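Local coordinates for minor capsid protein (Cafeteriavirus-dependent mavirus, PDB 6G42) that forms the penton of the virophage capsid, a five-subunit assembly of a single jelly-roll protein that probably closes the vertices of the shell, at residues I156-D161 / N167-D172. Numbering follows the deposited sequence.
Sequences IMFNDD and NSFEFD
Phe158 meets Phe171 and Phe169 in a small cluster of three phenyl rings, with no hydrogen bond between 156-161 and 167-172. Phe158 CD2 lies 3.8 Å from both CE1 and CZ of Phe171, at the edge of that ring and near its plane, and CB of Phe158 also lies near CE1. The two rings are oblique, their planes 56° apart and their centroids separated by 5.8 Å; the side chains cross at about a right angle. One atom farther round the Phe158 ring, CE2 lies 4.3 Å from Phe169 CD2, again obliquely. With chi1 at -84°, Phe158 keeps CG anti to its carbonyl carbon, and the ring extends from strand 154-158 toward the other two phenylalanines. That strand belongs to a five-stranded antiparallel sheet, in which strand 179-181 runs between 154-158 and the short strand 171-173, outermost on that side within this chain; Phe169 lies in the loop leading into 171-173. Val181 touches both Phe158 and Phe171, while Phe169 packs on Ile144. Phe158 is backbone hydrogen-bonded to Ser179. Asn159 sits at the N-cap of helix 160-165, its OD1 weakly hydrogen-bonded to Met162 N, and Glu170 forms a salt bridge with Lys137 of a neighbouring subunit.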
ATOM      1  N   ILE C 156       6.078 -38.974  -0.897  1.00 89.74           N
ATOM      2  CA  ILE C 156       6.747 -38.389   0.269  1.00 83.47           C
ATOM      3  C   ILE C 156       5.673 -38.110   1.321  1.00 80.95           C
ATOM      4  O   ILE C 156       4.607 -37.584   0.998  1.00 79.16           O
ATOM      5  CB  ILE C 156       7.481 -37.077  -0.083  1.00 84.79           C
ATOM      6  CG1 ILE C 156       8.587 -37.339  -1.115  1.00 85.17           C
ATOM      7  CG2 ILE C 156       8.087 -36.436   1.167  1.00 86.17           C
ATOM      8  CD1 ILE C 156       9.094 -36.092  -1.814  1.00 83.69           C
ATOM      9  N   MET C 157       5.974 -38.453   2.575  1.00 80.89           N
ATOM     10  CA  MET C 157       5.063 -38.263   3.713  1.00 78.52           C
ATOM     11  C   MET C 157       5.558 -37.134   4.605  1.00 74.75           C
ATOM     12  O   MET C 157       6.749 -37.047   4.878  1.00 74.87           O
ATOM     13  CB  MET C 157       4.998 -39.525   4.573  1.00 81.63           C
ATOM     14  CG  MET C 157       4.392 -40.747   3.906  1.00 82.97           C
ATOM     15  SD  MET C 157       4.800 -42.256   4.806  1.00 85.95           S
ATOM     16  CE  MET C 157       4.034 -41.965   6.399  1.00 83.39           C
ATOM     17  N   PHE C 158       4.634 -36.283   5.048  1.00 72.32           N
ATOM     18  CA  PHE C 158       4.895 -35.219   6.026  1.00 70.70           C
ATOM     19  C   PHE C 158       4.009 -35.498   7.238  1.00 68.74           C
ATOM     20  O   PHE C 158       2.806 -35.726   7.088  1.00 68.69           O
ATOM     21  CB  PHE C 158       4.476 -33.850   5.454  1.00 71.71           C
ATOM     22  CG  PHE C 158       5.504 -33.173   4.566  1.00 72.25           C
ATOM     23  CD1 PHE C 158       6.437 -33.887   3.811  1.00 71.32           C
ATOM     24  CD2 PHE C 158       5.489 -31.786   4.448  1.00 73.98           C
ATOM     25  CE1 PHE C 158       7.347 -33.232   2.994  1.00 71.33           C
ATOM     26  CE2 PHE C 158       6.398 -31.129   3.630  1.00 75.27           C
ATOM     27  CZ  PHE C 158       7.328 -31.854   2.902  1.00 72.45           C
ATOM     28  N   ASN C 159       4.588 -35.464   8.437  1.00 68.00           N
ATOM     29  CA  ASN C 159       3.792 -35.542   9.678  1.00 68.25           C
ATOM     30  C   ASN C 159       3.086 -34.201   9.939  1.00 66.60           C
ATOM     31  O   ASN C 159       3.257 -33.255   9.171  1.00 65.19           O
ATOM     32  CB  ASN C 159       4.645 -36.001  10.875  1.00 67.98           C
ATOM     33  CG  ASN C 159       5.596 -34.934  11.384  1.00 67.35           C
ATOM     34  OD1 ASN C 159       6.044 -34.073  10.635  1.00 69.48           O
ATOM     35  ND2 ASN C 159       5.938 -35.012  12.665  1.00 68.26           N
ATOM     36  N   ASP C 160       2.309 -34.117  11.014  1.00 66.71           N
ATOM     37  CA  ASP C 160       1.436 -32.961  11.230  1.00 68.42           C
ATOM     38  C   ASP C 160       2.162 -31.628  11.476  1.00 70.26           C
ATOM     39  O   ASP C 160       1.639 -30.579  11.114  1.00 73.91           O
ATOM     40  CB  ASP C 160       0.432 -33.223  12.357  1.00 69.79           C
ATOM     41  CG  ASP C 160      -0.766 -32.276  12.309  1.00 71.67           C
ATOM     42  OD1 ASP C 160      -1.317 -32.057  11.205  1.00 72.97           O
ATOM     43  OD2 ASP C 160      -1.149 -31.743  13.377  1.00 71.38           O
ATOM     44  N   ASP C 161       3.346 -31.658  12.084  1.00 68.54           N
ATOM     45  CA  ASP C 161       4.150 -30.432  12.235  1.00 68.07           C
ATOM     46  C   ASP C 161       4.705 -29.941  10.891  1.00 68.44           C
ATOM     47  O   ASP C 161       4.697 -28.739  10.623  1.00 68.97           O
ATOM     48  CB  ASP C 161       5.271 -30.613  13.267  1.00 67.40           C
ATOM     49  CG  ASP C 161       4.773 -30.484  14.713  1.00 69.52           C
ATOM     50  OD1 ASP C 161       3.559 -30.663  14.967  1.00 66.58           O
ATOM     51  OD2 ASP C 161       5.607 -30.202  15.605  1.00 71.26           O
ATOM     52  N   ASN C 167       2.323 -25.907   4.660  1.00 56.25           N
ATOM     53  CA  ASN C 167       0.907 -26.113   4.296  1.00 55.58           C
ATOM     54  C   ASN C 167       0.513 -25.849   2.843  1.00 55.95           C
ATOM     55  O   ASN C 167      -0.443 -26.446   2.350  1.00 55.46           O
ATOM     56  CB  ASN C 167       0.001 -25.276   5.207  1.00 56.85           C
ATOM     57  CG  ASN C 167       0.291 -23.784   5.124  1.00 57.33           C
ATOM     58  OD1 ASN C 167      -0.157 -23.107   4.202  1.00 58.82           O
ATOM     59  ND2 ASN C 167       1.025 -23.264   6.101  1.00 58.66           N
ATOM     60  N   SER C 168       1.234 -24.960   2.169  1.00 56.86           N
ATOM     61  CA  SER C 168       0.917 -24.580   0.787  1.00 58.10           C
ATOM     62  C   SER C 168       1.245 -25.632  -0.307  1.00 59.98           C
ATOM     63  O   SER C 168       0.971 -25.395  -1.483  1.00 59.17           O
ATOM     64  CB  SER C 168       1.583 -23.241   0.466  1.00 59.24           C
ATOM     65  OG  SER C 168       2.939 -23.236   0.877  1.00 59.35           O
ATOM     66  N   PHE C 169       1.836 -26.770   0.068  1.00 62.66           N
ATOM     67  CA  PHE C 169       1.857 -27.964  -0.794  1.00 63.39           C
ATOM     68  C   PHE C 169       0.459 -28.598  -0.819  1.00 68.60           C
ATOM     69  O   PHE C 169      -0.360 -28.343   0.071  1.00 66.14           O
ATOM     70  CB  PHE C 169       2.870 -29.005  -0.290  1.00 62.93           C
ATOM     71  CG  PHE C 169       4.313 -28.615  -0.496  1.00 62.00           C
ATOM     72  CD1 PHE C 169       4.864 -28.581  -1.778  1.00 60.68           C
ATOM     73  CD2 PHE C 169       5.131 -28.302   0.592  1.00 59.54           C
ATOM     74  CE1 PHE C 169       6.195 -28.228  -1.971  1.00 60.55           C
ATOM     75  CE2 PHE C 169       6.458 -27.948   0.403  1.00 59.60           C
ATOM     76  CZ  PHE C 169       6.992 -27.912  -0.879  1.00 60.08           C
ATOM     77  N   GLU C 170       0.195 -29.425  -1.831  1.00 75.56           N
ATOM     78  CA  GLU C 170      -1.064 -30.183  -1.915  1.00 78.97           C
ATOM     79  C   GLU C 170      -0.927 -31.491  -1.127  1.00 81.34           C
ATOM     80  O   GLU C 170      -0.002 -32.272  -1.371  1.00 81.33           O
ATOM     81  CB  GLU C 170      -1.444 -30.466  -3.372  1.00 81.64           C
ATOM     82  CG  GLU C 170      -2.894 -30.908  -3.557  1.00 85.19           C
ATOM     83  CD  GLU C 170      -3.240 -31.288  -4.993  1.00 88.12           C
ATOM     84  OE1 GLU C 170      -2.473 -30.947  -5.924  1.00 87.54           O
ATOM     85  OE2 GLU C 170      -4.292 -31.936  -5.194  1.00 88.57           O
ATOM     86  N   PHE C 171      -1.851 -31.718  -0.191  1.00 82.21           N
ATOM     87  CA  PHE C 171      -1.786 -32.865   0.726  1.00 83.18           C
ATOM     88  C   PHE C 171      -2.948 -33.842   0.561  1.00 86.37           C
ATOM     89  O   PHE C 171      -3.994 -33.499   0.008  1.00 89.98           O
ATOM     90  CB  PHE C 171      -1.708 -32.382   2.176  1.00 79.49           C
ATOM     91  CG  PHE C 171      -0.385 -31.769   2.529  1.00 77.35           C
ATOM     92  CD1 PHE C 171       0.695 -32.570   2.884  1.00 76.87           C
ATOM     93  CD2 PHE C 171      -0.207 -30.395   2.490  1.00 75.74           C
ATOM     94  CE1 PHE C 171       1.923 -32.009   3.201  1.00 75.96           C
ATOM     95  CE2 PHE C 171       1.017 -29.829   2.807  1.00 75.58           C
ATOM     96  CZ  PHE C 171       2.085 -30.637   3.162  1.00 75.53           C
ATOM     97  N   ASP C 172      -2.731 -35.061   1.056  1.00 90.84           N
ATOM     98  CA  ASP C 172      -3.731 -36.135   1.055  1.00 91.94           C
ATOM     99  C   ASP C 172      -3.524 -36.980   2.314  1.00 88.14           C
ATOM    100  O   ASP C 172      -2.538 -37.716   2.416  1.00 86.92           O
ATOM    101  CB  ASP C 172      -3.595 -36.993  -0.216  1.00 94.40           C
ATOM    102  CG  ASP C 172      -4.903 -37.652  -0.626  1.00 94.01           C
ATOM    103  OD1 ASP C 172      -5.422 -38.490   0.141  1.00 94.20           O
ATOM    104  OD2 ASP C 172      -5.406 -37.332  -1.724  1.00 94.65           O
TER